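PDB 1IA6: cellulase CEL9M from Clostridium cellulolyticum, which probably hydrolyses internal beta-1,4-glucosidic linkages in cellulose, as other endoglucanases of glycoside hydrolase family 9 do. Local coordinates for residues S13-D18 with N30-R35; N20-Q25 with A37-D42; V46-T51 with T114-V119; V119-A124 with N199-Y204; R365-Y370 with H383-A388. All blocks are in the same frame, centred on the assembly; numbering follows the deposited sequence.

Interaction 1 of 5, residues S13-D18 with N30-R35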
# COMPACT_ATOMS: atom_id res chain seq x y z
N SER A 13 4.95 -6.22 -10.38
CA SER A 13 4.52 -5.36 -9.28
C SER A 13 4.33 -6.12 -7.97
O SER A 13 4.49 -5.56 -6.88
CB SER A 13 3.23 -4.61 -9.65
OG SER A 13 2.13 -5.49 -9.79
N ILE A 14 3.99 -7.40 -8.07
CA ILE A 14 3.81 -8.24 -6.89
C ILE A 14 5.18 -8.71 -6.39
O ILE A 14 5.43 -8.74 -5.19
CB ILE A 14 2.95 -9.48 -7.21
CG1 ILE A 14 1.55 -9.03 -7.62
CG2 ILE A 14 2.92 -10.42 -6.01
CD1 ILE A 14 0.72 -10.14 -8.25
N ILE A 15 6.05 -9.06 -7.33
CA ILE A 15 7.40 -9.52 -7.01
C ILE A 15 8.20 -8.47 -6.23
O ILE A 15 9.02 -8.81 -5.38
CB ILE A 15 8.16 -9.89 -8.31
CG1 ILE A 15 7.75 -11.30 -8.75
CG2 ILE A 15 9.66 -9.79 -8.10
CD1 ILE A 15 8.18 -11.65 -10.17
N PHE A 16 7.95 -7.20 -6.54
CA PHE A 16 8.64 -6.10 -5.86
C PHE A 16 8.70 -6.26 -4.35
O PHE A 16 9.74 -6.02 -3.74
CB PHE A 16 7.94 -4.77 -6.18
CG PHE A 16 8.32 -3.66 -5.24
CD1 PHE A 16 9.58 -3.08 -5.30
CD2 PHE A 16 7.43 -3.23 -4.25
CE1 PHE A 16 9.95 -2.08 -4.40
CE2 PHE A 16 7.79 -2.24 -3.35
CZ PHE A 16 9.05 -1.66 -3.42
N PHE A 17 7.59 -6.65 -3.74
CA PHE A 17 7.54 -6.78 -2.29
C PHE A 17 8.60 -7.69 -1.68
O PHE A 17 8.99 -7.50 -0.53
CB PHE A 17 6.13 -7.20 -1.87
CG PHE A 17 5.10 -6.13 -2.11
CD1 PHE A 17 4.96 -5.08 -1.21
CD2 PHE A 17 4.34 -6.12 -3.27
CE1 PHE A 17 4.08 -4.03 -1.46
CE2 PHE A 17 3.46 -5.08 -3.54
CZ PHE A 17 3.32 -4.03 -2.63
N ASP A 18 9.09 -8.65 -2.46
CA ASP A 18 10.14 -9.55 -2.00
C ASP A 18 11.40 -8.76 -1.62
O ASP A 18 12.16 -9.16 -0.74
CB ASP A 18 10.51 -10.57 -3.10
CG ASP A 18 9.67 -11.83 -3.05
OD1 ASP A 18 8.68 -11.86 -2.29
OD2 ASP A 18 10.00 -12.79 -3.78
N ASN A 30 12.15 -16.20 -1.84
CA ASN A 30 12.34 -14.84 -2.31
C ASN A 30 12.94 -14.91 -3.72
O ASN A 30 13.91 -15.64 -3.94
CB ASN A 30 13.31 -14.11 -1.37
CG ASN A 30 13.30 -12.61 -1.55
OD1 ASN A 30 13.54 -12.11 -2.65
ND2 ASN A 30 13.02 -11.88 -0.48
N VAL A 31 12.38 -14.16 -4.66
CA VAL A 31 12.87 -14.19 -6.04
C VAL A 31 14.23 -13.52 -6.21
O VAL A 31 14.94 -13.79 -7.18
CB VAL A 31 11.89 -13.50 -7.02
CG1 VAL A 31 10.54 -14.19 -6.96
CG2 VAL A 31 11.77 -12.03 -6.68
N PHE A 32 14.60 -12.65 -5.27
CA PHE A 32 15.87 -11.95 -5.34
C PHE A 32 16.94 -12.70 -4.55
O PHE A 32 16.85 -12.83 -3.33
CB PHE A 32 15.72 -10.53 -4.81
CG PHE A 32 14.69 -9.72 -5.54
CD1 PHE A 32 14.84 -9.43 -6.89
CD2 PHE A 32 13.56 -9.24 -4.87
CE1 PHE A 32 13.89 -8.67 -7.57
CE2 PHE A 32 12.60 -8.48 -5.54
CZ PHE A 32 12.76 -8.20 -6.90
N ASP A 33 17.97 -13.18 -5.25
CA ASP A 33 19.03 -13.90 -4.58
C ASP A 33 19.90 -12.99 -3.71
O ASP A 33 20.68 -13.46 -2.90
CB ASP A 33 19.91 -14.65 -5.60
CG ASP A 33 20.47 -13.74 -6.66
OD1 ASP A 33 21.02 -12.67 -6.32
OD2 ASP A 33 20.38 -14.09 -7.86
N TRP A 34 19.74 -11.67 -3.87
CA TRP A 34 20.52 -10.73 -3.09
C TRP A 34 19.88 -10.35 -1.75
O TRP A 34 20.40 -9.50 -1.02
CB TRP A 34 20.83 -9.46 -3.89
CG TRP A 34 19.70 -8.96 -4.75
CD1 TRP A 34 19.36 -9.39 -6.00
CD2 TRP A 34 18.77 -7.92 -4.41
NE1 TRP A 34 18.28 -8.69 -6.46
CE2 TRP A 34 17.89 -7.78 -5.51
CE3 TRP A 34 18.59 -7.10 -3.29
CZ2 TRP A 34 16.85 -6.85 -5.52
CZ3 TRP A 34 17.55 -6.17 -3.30
CH2 TRP A 34 16.70 -6.06 -4.41
N ARG A 35 18.74 -10.96 -1.43
CA ARG A 35 18.07 -10.69 -0.17
C ARG A 35 18.22 -11.89 0.77
O ARG A 35 18.14 -13.04 0.34
CB ARG A 35 16.58 -10.40 -0.37
CG ARG A 35 16.24 -9.00 -0.87
CD ARG A 35 16.91 -7.91 -0.04
NE ARG A 35 16.97 -8.24 1.39
CZ ARG A 35 15.94 -8.19 2.22
NH1 ARG A 35 14.74 -7.81 1.80
NH2 ARG A 35 16.11 -8.54 3.49
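D18 and N30 run antiparallel alongside each other, and two bonds join them and their neighbours. The amide of N30 sends ND2 to the backbone O of D18 (2.9 Å), reaching it from above the carbonyl plane. In return, the carboxylate of D18 takes the backbone N of V31 on OD2, at 2.9 Å and nearly straight (168°), on the anti side of that oxygen. With CG anti to the backbone N (chi1 -165°), the N30 side chain also brings OD1 back onto F32 N, in the carbonyl plane and on a lone pair. This is an Asx turn, which shapes the middle of the long loop between helix 6-15 and strand 62-63. Packing is closest where I15 CG2 meets V31 CG2 at 3.4 Å, the two side chains crossing at about a right angle. The same I15 methyl touches F32 CZ (3.7 Å). The F32 ring is covered on both faces, by V31 CG2 over its centre and by W34 CZ2 nearer the rim, while F16 O lies at its edge. V31 forms the solvent side. The D18 carboxylate is buried, with OD2 also salt-bridged to K93 and OD1 to K21, which would probably favour its charged form.

Interaction 2 of 5, residues N20-Q25 with A37-D42. With ZN (zinc ion), chain C.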
# COMPACT_ATOMS: atom_id res chain seq x y z
N ASN A 20 11.61 -6.00 -0.06
CA ASN A 20 11.49 -5.34 1.23
C ASN A 20 11.17 -6.24 2.42
O ASN A 20 10.99 -5.75 3.53
CB ASN A 20 10.46 -4.21 1.13
CG ASN A 20 11.03 -2.95 0.49
OD1 ASN A 20 11.89 -3.04 -0.39
ND2 ASN A 20 10.54 -1.79 0.91
N LYS A 21 11.11 -7.54 2.18
CA LYS A 21 10.82 -8.47 3.27
C LYS A 21 11.87 -8.35 4.36
O LYS A 21 13.07 -8.22 4.09
CB LYS A 21 10.72 -9.91 2.76
CG LYS A 21 9.41 -10.16 2.03
CD LYS A 21 9.27 -11.57 1.51
CE LYS A 21 7.91 -11.74 0.83
NZ LYS A 21 7.76 -13.07 0.18
N CYS A 22 11.41 -8.38 5.61
CA CYS A 22 12.27 -8.24 6.77
C CYS A 22 12.13 -9.46 7.68
O CYS A 22 11.08 -10.09 7.71
CB CYS A 22 11.85 -6.97 7.53
SG CYS A 22 12.85 -6.49 8.95
N GLY A 23 13.19 -9.79 8.40
CA GLY A 23 13.12 -10.92 9.31
C GLY A 23 13.99 -12.12 8.96
O GLY A 23 14.63 -12.16 7.90
N PRO A 24 14.04 -13.12 9.86
CA PRO A 24 14.83 -14.33 9.67
C PRO A 24 14.45 -15.12 8.43
O PRO A 24 15.28 -15.80 7.84
CB PRO A 24 14.56 -15.13 10.95
CG PRO A 24 14.29 -14.06 11.96
CD PRO A 24 13.41 -13.10 11.19
N GLN A 25 13.18 -15.01 8.02
CA GLN A 25 12.69 -15.74 6.86
C GLN A 25 12.55 -14.89 5.60
O GLN A 25 11.88 -15.28 4.64
CB GLN A 25 11.35 -16.40 7.19
CG GLN A 25 11.42 -17.37 8.35
CD GLN A 25 10.10 -18.05 8.63
OE1 GLN A 25 9.12 -17.39 9.00
NE2 GLN A 25 10.05 -19.36 8.45
N ALA A 37 18.28 -13.01 5.42
CA ALA A 37 17.78 -12.70 6.76
C ALA A 37 18.30 -11.35 7.26
O ALA A 37 19.48 -11.03 7.09
CB ALA A 37 18.19 -13.80 7.74
N CYS A 38 17.42 -10.58 7.89
CA CYS A 38 17.79 -9.28 8.43
C CYS A 38 17.00 -8.95 9.69
O CYS A 38 15.94 -9.53 9.93
CB CYS A 38 17.55 -8.18 7.38
SG CYS A 38 15.83 -8.01 6.83
N HIS A 39 17.52 -8.02 10.49
CA HIS A 39 16.86 -7.57 11.72
C HIS A 39 16.15 -8.71 12.43
O HIS A 39 14.96 -8.64 12.73
CB HIS A 39 15.88 -6.45 11.37
CG HIS A 39 16.48 -5.39 10.50
ND1 HIS A 39 16.20 -5.29 9.15
CD2 HIS A 39 17.37 -4.41 10.77
CE1 HIS A 39 16.90 -4.29 8.63
NE2 HIS A 39 17.62 -3.74 9.60
N THR A 40 16.91 -9.76 12.71
CA THR A 40 16.40 -10.96 13.35
C THR A 40 16.12 -10.86 14.84
O THR A 40 15.63 -11.81 15.44
CB THR A 40 17.38 -12.13 13.13
OG1 THR A 40 18.64 -11.81 13.74
CG2 THR A 40 17.60 -12.36 11.64
N THR A 41 16.42 -9.71 15.44
CA THR A 41 16.20 -9.52 16.87
C THR A 41 15.12 -8.49 17.19
O THR A 41 14.98 -8.07 18.33
CB THR A 41 17.50 -9.08 17.59
OG1 THR A 41 17.82 -7.74 17.22
CG2 THR A 41 18.65 -9.99 17.22
N ASP A 42 14.35 -8.09 16.17
CA ASP A 42 13.29 -7.11 16.38
C ASP A 42 12.35 -7.49 17.51
O ASP A 42 11.88 -8.63 17.58
CB ASP A 42 12.48 -6.92 15.10
CG ASP A 42 13.21 -6.08 14.07
OD1 ASP A 42 14.31 -5.57 14.37
OD2 ASP A 42 12.66 -5.91 12.96
ZN ZN C . 14.84 -6.19 7.87
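The imidazole of H39 comes to C22 across the zinc ion they share: C22 SG meets the ring obliquely, 3.6 Å from H39 ND1. At the ring's rim ND1 binds the metal (2.1 Å), while on its other nitrogen NE2 is hydrogen-bonded to Q135, which should fix the rotation of the ring. The carboxylate of D42 lies farther off. Its OD2 comes only to 4.1 Å from C22 SG and is engaged by R139 and K62. Both cysteine sulfurs, C22 SG and C38 SG, lie 2.3 Å from the zinc ion, and H55 supplies the fourth ligand, giving a Cys2His2 site. The two cysteines reach it differently: C22 SG lies anti to the backbone N (chi1 -175°), whereas C38 SG sits between the backbone N and the carbonyl carbon (chi1 61°). Beside the metal the backbones are tied by C38 N to G23 O (3.2 Å, 162°), with the donor well above the carbonyl plane. G23 N makes a weak bond to the thiolate sulfur C38 SG (3.6 Å), which may temper its negative charge. Farther out, P24 CG packs on T40 CG2 at 3.7 Å, and A37 CB touches P24 O. Both segments belong to the long loop between helix 6-15 and strand 62-63, so the metal cross-links a region without regular structure. Y100 of helix 91-107 bonds to C22 O, and K62 of strand 62-63 pairs with D42.

Interaction 3 of 5, residues V46-T51 with T114-V119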
# COMPACT_ATOMS: atom_id res chain seq x y z
N VAL A 46 11.50 -5.42 24.09
CA VAL A 46 10.27 -5.47 24.88
C VAL A 46 9.82 -6.89 25.17
O VAL A 46 8.73 -7.11 25.70
CB VAL A 46 9.11 -4.71 24.18
CG1 VAL A 46 9.46 -3.25 24.04
CG2 VAL A 46 8.82 -5.33 22.82
N GLY A 47 10.66 -7.86 24.83
CA GLY A 47 10.33 -9.26 25.08
C GLY A 47 9.22 -9.84 24.23
O GLY A 47 8.50 -10.74 24.67
N VAL A 48 9.08 -9.34 23.01
CA VAL A 48 8.06 -9.84 22.10
C VAL A 48 8.70 -10.06 20.73
O VAL A 48 9.46 -9.21 20.26
CB VAL A 48 6.90 -8.84 21.94
CG1 VAL A 48 5.86 -9.38 20.97
CG2 VAL A 48 6.25 -8.57 23.30
N ASP A 49 8.40 -11.19 20.09
CA ASP A 49 8.97 -11.44 18.78
C ASP A 49 8.26 -10.54 17.77
O ASP A 49 7.08 -10.76 17.47
CB ASP A 49 8.79 -12.91 18.39
CG ASP A 49 9.34 -13.22 17.00
OD1 ASP A 49 9.98 -12.34 16.40
OD2 ASP A 49 9.12 -14.35 16.51
N LEU A 50 8.96 -9.52 17.28
CA LEU A 50 8.38 -8.59 16.32
C LEU A 50 9.08 -8.67 14.97
O LEU A 50 9.09 -7.70 14.21
CB LEU A 50 8.44 -7.16 16.84
CG LEU A 50 7.59 -6.84 18.08
CD1 LEU A 50 7.79 -5.39 18.50
CD2 LEU A 50 6.13 -7.11 17.76
N THR A 51 9.67 -9.82 14.67
CA THR A 51 10.36 -10.01 13.40
C THR A 51 9.34 -10.24 12.29
O THR A 51 8.21 -10.66 12.55
CB THR A 51 11.33 -11.21 13.44
OG1 THR A 51 10.60 -12.40 13.75
CG2 THR A 51 12.40 -10.98 14.50
N THR A 114 -3.25 -4.73 23.12
CA THR A 114 -1.94 -4.18 22.79
C THR A 114 -1.56 -4.44 21.34
O THR A 114 -1.81 -5.52 20.81
CB THR A 114 -0.84 -4.78 23.68
OG1 THR A 114 -1.21 -4.64 25.05
CG2 THR A 114 0.49 -4.07 23.44
N PHE A 115 -0.95 -3.44 20.70
CA PHE A 115 -0.51 -3.59 19.32
C PHE A 115 0.72 -2.73 19.06
O PHE A 115 0.64 -1.50 19.10
CB PHE A 115 -1.61 -3.18 18.34
CG PHE A 115 -1.24 -3.42 16.90
CD1 PHE A 115 -1.11 -4.72 16.43
CD2 PHE A 115 -1.00 -2.36 16.04
CE1 PHE A 115 -0.74 -4.97 15.10
CE2 PHE A 115 -0.63 -2.60 14.71
CZ PHE A 115 -0.50 -3.90 14.24
N TYR A 116 1.84 -3.40 18.80
CA TYR A 116 3.10 -2.71 18.49
C TYR A 116 3.02 -2.35 17.02
O TYR A 116 2.66 -3.19 16.19
CB TYR A 116 4.27 -3.65 18.74
CG TYR A 116 4.53 -3.88 20.21
CD1 TYR A 116 5.25 -2.95 20.96
CD2 TYR A 116 4.02 -5.00 20.87
CE1 TYR A 116 5.45 -3.12 22.33
CE2 TYR A 116 4.22 -5.19 22.24
CZ TYR A 116 4.94 -4.24 22.96
OH TYR A 116 5.14 -4.41 24.31
N TYR A 117 3.37 -1.11 16.67
CA TYR A 117 3.26 -0.71 15.27
C TYR A 117 4.45 -0.02 14.61
O TYR A 117 4.35 0.41 13.46
CB TYR A 117 1.98 0.10 15.06
CG TYR A 117 1.88 1.41 15.80
CD1 TYR A 117 2.56 2.54 15.35
CD2 TYR A 117 1.05 1.54 16.92
CE1 TYR A 117 2.41 3.78 15.99
CE2 TYR A 117 0.89 2.76 17.56
CZ TYR A 117 1.57 3.88 17.09
OH TYR A 117 1.39 5.09 17.71
N GLN A 118 5.56 0.11 15.32
CA GLN A 118 6.74 0.69 14.69
C GLN A 118 8.00 0.09 15.27
O GLN A 118 8.22 0.10 16.48
CB GLN A 118 6.82 2.22 14.81
CG GLN A 118 8.01 2.75 13.97
CD GLN A 118 8.10 4.26 13.88
OE1 GLN A 118 7.11 4.95 13.69
NE2 GLN A 118 9.32 4.78 13.99
N VAL A 119 8.83 -0.47 14.39
CA VAL A 119 10.10 -1.05 14.78
C VAL A 119 11.16 -0.26 14.04
O VAL A 119 11.13 -0.19 12.80
CB VAL A 119 10.18 -2.53 14.37
CG1 VAL A 119 11.59 -3.07 14.61
CG2 VAL A 119 9.17 -3.34 15.18
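Y116 carries this contact, its side chain meeting L50, V48 and V46 in turn from its root to its hydroxyl. L50 crosses Y116 at about a right angle and covers its base: CD1 of L50 lies 3.9 Å from Y116 CB and close to CG, and L50 CD2 also touches that CB. V46 and V48 come from the opposite direction and meet the outer part of the ring obliquely. V48 CG2 approaches Y116 CE2 at 4.1 Å, while V46 CG2 lies 4.0 Å from Y116 CZ, and V46 CB is at a similar distance from the phenolic OH. Y116 turns its CG anti to the carbonyl carbon (chi1 -73°), which lays the ring along the valines. Three residues along the strand, V119 also points toward the loop: its CG2 reaches L50 CD1 at 4.1 Å, so this leucine methyl bridges both strand residues. The contact is van der Waals packing, almost all between carbon atoms, and none of it is unusually tight. Within the loop, D49 OD1 accepts from both T51 N and T51 OG1, the former closing an Asx turn, while K107 pairs with D49 OD2. The arrangement is that of a loop lying over one side of strand 115-119, the central strand of a small three-stranded antiparallel sheet in this largely helical glycoside hydrolase family 9 module.

Interaction 4 of 5, residues V119-A124 with N199-Y204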
# COMPACT_ATOMS: atom_id res chain seq x y z
N VAL A 119 8.83 -0.47 14.39
CA VAL A 119 10.10 -1.05 14.78
C VAL A 119 11.16 -0.26 14.04
O VAL A 119 11.13 -0.19 12.80
CB VAL A 119 10.18 -2.53 14.37
CG1 VAL A 119 11.59 -3.07 14.61
CG2 VAL A 119 9.17 -3.34 15.18
N GLY A 120 12.07 0.34 14.79
CA GLY A 120 13.12 1.15 14.21
C GLY A 120 12.85 2.62 14.46
O GLY A 120 11.72 3.02 14.76
N GLU A 121 13.89 3.44 14.36
CA GLU A 121 13.75 4.88 14.57
C GLU A 121 14.22 5.53 13.27
O GLU A 121 15.38 5.37 12.88
CB GLU A 121 14.61 5.31 15.76
CG GLU A 121 14.36 6.73 16.25
CD GLU A 121 14.95 7.78 15.33
OE1 GLU A 121 16.19 7.78 15.16
OE2 GLU A 121 14.19 8.59 14.78
N GLY A 122 13.31 6.24 12.61
CA GLY A 122 13.60 6.86 11.33
C GLY A 122 14.88 7.67 11.14
O GLY A 122 15.60 7.48 10.17
N ASN A 123 15.15 8.59 12.06
CA ASN A 123 16.33 9.43 11.95
C ASN A 123 17.63 8.64 11.92
O ASN A 123 18.48 8.85 11.05
CB ASN A 123 16.36 10.45 13.08
CG ASN A 123 15.17 11.37 13.05
OD1 ASN A 123 14.97 12.10 12.08
ND2 ASN A 123 14.36 11.34 14.11
N ALA A 124 17.79 7.72 12.87
CA ALA A 124 18.99 6.90 12.95
C ALA A 124 19.10 5.92 11.79
O ALA A 124 20.18 5.74 11.23
CB ALA A 124 19.01 6.14 14.27
N ASN A 199 1.27 7.41 15.96
CA ASN A 199 2.51 8.14 15.76
C ASN A 199 3.33 7.59 14.59
O ASN A 199 3.44 6.38 14.42
CB ASN A 199 3.37 8.08 17.03
CG ASN A 199 2.69 8.69 18.24
OD1 ASN A 199 2.37 9.88 18.25
ND2 ASN A 199 2.46 7.88 19.27
N GLY A 200 3.90 8.49 13.80
CA GLY A 200 4.72 8.08 12.68
C GLY A 200 5.92 9.00 12.54
O GLY A 200 6.51 9.12 11.47
N GLN A 201 6.30 9.62 13.66
CA GLN A 201 7.41 10.56 13.68
C GLN A 201 7.11 11.64 12.65
O GLN A 201 5.95 11.92 12.37
CB GLN A 201 8.73 9.84 13.37
CG GLN A 201 9.08 8.76 14.38
CD GLN A 201 10.52 8.26 14.25
OE1 GLN A 201 10.81 7.35 13.48
NE2 GLN A 201 11.43 8.89 14.99
N SER A 202 8.13 12.26 12.08
CA SER A 202 7.89 13.31 11.09
C SER A 202 7.77 12.72 9.69
O SER A 202 7.51 13.43 8.72
CB SER A 202 9.02 14.34 11.12
OG SER A 202 10.26 13.74 10.76
N PHE A 203 7.95 11.40 9.59
CA PHE A 203 7.90 10.71 8.31
C PHE A 203 6.49 10.42 7.84
O PHE A 203 6.17 10.58 6.66
CB PHE A 203 8.71 9.41 8.42
CG PHE A 203 10.12 9.63 8.87
CD1 PHE A 203 11.05 10.20 8.00
CD2 PHE A 203 10.51 9.34 10.17
CE1 PHE A 203 12.34 10.48 8.43
CE2 PHE A 203 11.80 9.62 10.60
CZ PHE A 203 12.72 10.19 9.73
N TYR A 204 5.64 9.99 8.77
CA TYR A 204 4.26 9.70 8.44
C TYR A 204 3.34 10.41 9.41
O TYR A 204 2.82 9.80 10.36
CB TYR A 204 4.02 8.19 8.44
CG TYR A 204 4.61 7.52 7.22
CD1 TYR A 204 3.94 7.55 6.00
CD2 TYR A 204 5.86 6.90 7.27
CE1 TYR A 204 4.50 6.99 4.85
CE2 TYR A 204 6.43 6.34 6.13
CZ TYR A 204 5.74 6.39 4.92
OH TYR A 204 6.30 5.83 3.79
O HOH W 1 11.35 12.47 13.20
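The N-terminus of helix 122-125 is capped here, and the loop of residues 199-204 joins in the cap. E121 occupies the N-cap position: its OE1 accepts from A124 N (2.8 Å) and its OE2 from N123 N, both donors standing above the carboxylate plane. From the other segment Q201 NE2 gives a straight bond to E121 OE2 (2.8 Å, 165°), in its own amide plane and on the anti lone pair of that oxygen. Q201 OE1 in turn accepts from G122 N at 2.9 Å, in the carbonyl plane and on a lone pair. The carboxylate and amide planes stand 82° apart. A bend at chi2 (-75°) folds the E121 chain back over the helix start, whereas the Q201 chain runs extended to meet it. F203 packs obliquely against the first turn, its CE2 3.4 Å from G122 CA, a closeness allowed by the lack of a side chain on G122. A water joins S202 OG to N123 ND2, the latter bond being weak. Q201 OE1 also accepts from Q118 NE2, so both ends of its amide are engaged and its flip is determined. With two firm donors on E121 OE2 and the helix N-terminus beside it, the carboxylate is probably stabilised in its charged form.

Interaction 5 of 5, residues R365-Y370 with H383-A388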
# COMPACT_ATOMS: atom_id res chain seq x y z
N ARG A 365 18.28 1.06 -0.52
CA ARG A 365 19.54 0.56 0.00
C ARG A 365 19.94 -0.85 -0.45
O ARG A 365 21.05 -1.04 -0.94
CB ARG A 365 19.53 0.64 1.54
CG ARG A 365 19.61 2.08 2.04
CD ARG A 365 19.34 2.19 3.53
NE ARG A 365 19.53 3.56 4.01
CZ ARG A 365 18.73 4.58 3.72
NH1 ARG A 365 17.66 4.42 2.96
NH2 ARG A 365 19.01 5.79 4.20
N ALA A 366 19.04 -1.82 -0.30
CA ALA A 366 19.36 -3.18 -0.70
C ALA A 366 19.68 -3.30 -2.19
O ALA A 366 20.69 -3.90 -2.57
CB ALA A 366 18.21 -4.12 -0.33
N ALA A 367 18.82 -2.74 -3.04
CA ALA A 367 19.03 -2.79 -4.48
C ALA A 367 20.31 -2.06 -4.91
O ALA A 367 21.03 -2.52 -5.79
CB ALA A 367 17.82 -2.21 -5.22
N ASN A 368 20.58 -0.92 -4.29
CA ASN A 368 21.77 -0.14 -4.62
C ASN A 368 23.02 -1.03 -4.49
O ASN A 368 23.87 -1.06 -5.38
CB ASN A 368 21.87 1.08 -3.72
CG ASN A 368 23.09 1.93 -4.02
OD1 ASN A 368 24.09 1.86 -3.33
ND2 ASN A 368 23.00 2.74 -5.07
N GLY A 369 23.11 -1.74 -3.37
CA GLY A 369 24.21 -2.66 -3.14
C GLY A 369 25.57 -2.10 -2.75
O GLY A 369 26.52 -2.86 -2.60
N TYR A 370 25.66 -0.79 -2.57
CA TYR A 370 26.92 -0.16 -2.19
C TYR A 370 26.83 0.46 -0.81
O TYR A 370 25.75 0.53 -0.22
CB TYR A 370 27.30 0.92 -3.21
CG TYR A 370 27.54 0.39 -4.60
CD1 TYR A 370 28.68 -0.36 -4.90
CD2 TYR A 370 26.62 0.62 -5.62
CE1 TYR A 370 28.89 -0.87 -6.18
CE2 TYR A 370 26.82 0.12 -6.91
CZ TYR A 370 27.96 -0.62 -7.18
OH TYR A 370 28.16 -1.11 -8.44
N HIS A 383 21.81 -4.15 -8.14
CA HIS A 383 20.77 -5.16 -8.36
C HIS A 383 19.51 -4.59 -9.00
O HIS A 383 19.18 -3.43 -8.80
CB HIS A 383 20.42 -5.81 -7.02
CG HIS A 383 21.60 -6.36 -6.29
ND1 HIS A 383 22.34 -7.42 -6.76
CD2 HIS A 383 22.19 -5.98 -5.13
CE1 HIS A 383 23.33 -7.67 -5.92
NE2 HIS A 383 23.26 -6.81 -4.92
N LEU A 384 18.81 -5.41 -9.78
CA LEU A 384 17.59 -4.99 -10.46
C LEU A 384 16.39 -5.10 -9.52
O LEU A 384 16.02 -6.20 -9.09
CB LEU A 384 17.35 -5.84 -11.71
CG LEU A 384 16.14 -5.46 -12.56
CD1 LEU A 384 16.32 -4.06 -13.14
CD2 LEU A 384 15.96 -6.47 -13.69
N LEU A 385 15.78 -3.96 -9.20
CA LEU A 385 14.62 -3.91 -8.31
C LEU A 385 13.33 -4.10 -9.11
O LEU A 385 12.52 -3.19 -9.25
CB LEU A 385 14.60 -2.57 -7.57
CG LEU A 385 13.57 -2.33 -6.46
CD1 LEU A 385 13.74 -3.36 -5.36
CD2 LEU A 385 13.75 -0.93 -5.90
N THR A 386 13.15 -5.31 -9.63
CA THR A 386 12.00 -5.66 -10.45
C THR A 386 10.64 -5.29 -9.85
O THR A 386 10.34 -5.63 -8.70
CB THR A 386 12.00 -7.17 -10.75
OG1 THR A 386 13.24 -7.52 -11.37
CG2 THR A 386 10.84 -7.54 -11.68
N GLY A 387 9.82 -4.61 -10.65
CA GLY A 387 8.47 -4.24 -10.23
C GLY A 387 8.26 -2.96 -9.44
O GLY A 387 7.11 -2.58 -9.19
N ALA A 388 9.33 -2.27 -9.06
CA ALA A 388 9.18 -1.05 -8.28
C ALA A 388 8.66 0.14 -9.09
O ALA A 388 9.16 0.43 -10.17
CB ALA A 388 10.51 -0.67 -7.63
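H383 lies against the end of helix 365-368, and its side chain can be traced along the last carbonyls of that helix. Its CB is 3.6 Å from A367 O, the same oxygen that accepts a bond from H383 N (3.0 Å, 161°) in the carbonyl plane. CG follows at 3.9 Å from A367 O, turned anti to the carbonyl carbon of its own residue (chi1 -53°). That turn carries CD2 to the helix end, 3.6 Å from A366 O, which lies at the ring edge near its plane, and 4.4 Å from G369 CA. The rest of the imidazole leaves the helix, and the ring is stacked with W34. Beyond it, A367 CB rests on L385 CB (4.0 Å), an apolar touch between two buried residues. The N368 side chain points away from this loop; its OD1 takes Y370 N in an Asx turn and also accepts from W129. The motif is a short helix ended by G369, the first residue to leave the helical conformation, at positive phi. The bond from H383 N to A367 O joins helix 365-368 to the loop that follows it in the family 9 catalytic module, and that loop then enters a type II turn at L385-A388.

Overall arrangement
Interactions 1 and 2 interleave along the chain, their four segments alternating between residues 13 and 42, and they meet where R35 NH1 reaches K21 O; their centres are 14 Å apart. Interaction 2 passes into interaction 3 through D42, whose O receives L50 N, and through D42 and V119, which touch. Interactions 3 and 4 share V119, at the end of strand 115-119 just before helix 122-125. Interaction 5, last in sequence, lies about 10 Å from interaction 1 between centres, where F16 packs on A388 and F32 meets L384 O, but about 27 Å from interaction 3. Together they tie the loops around the zinc site to the small sheet, two short helices and helix 6-15.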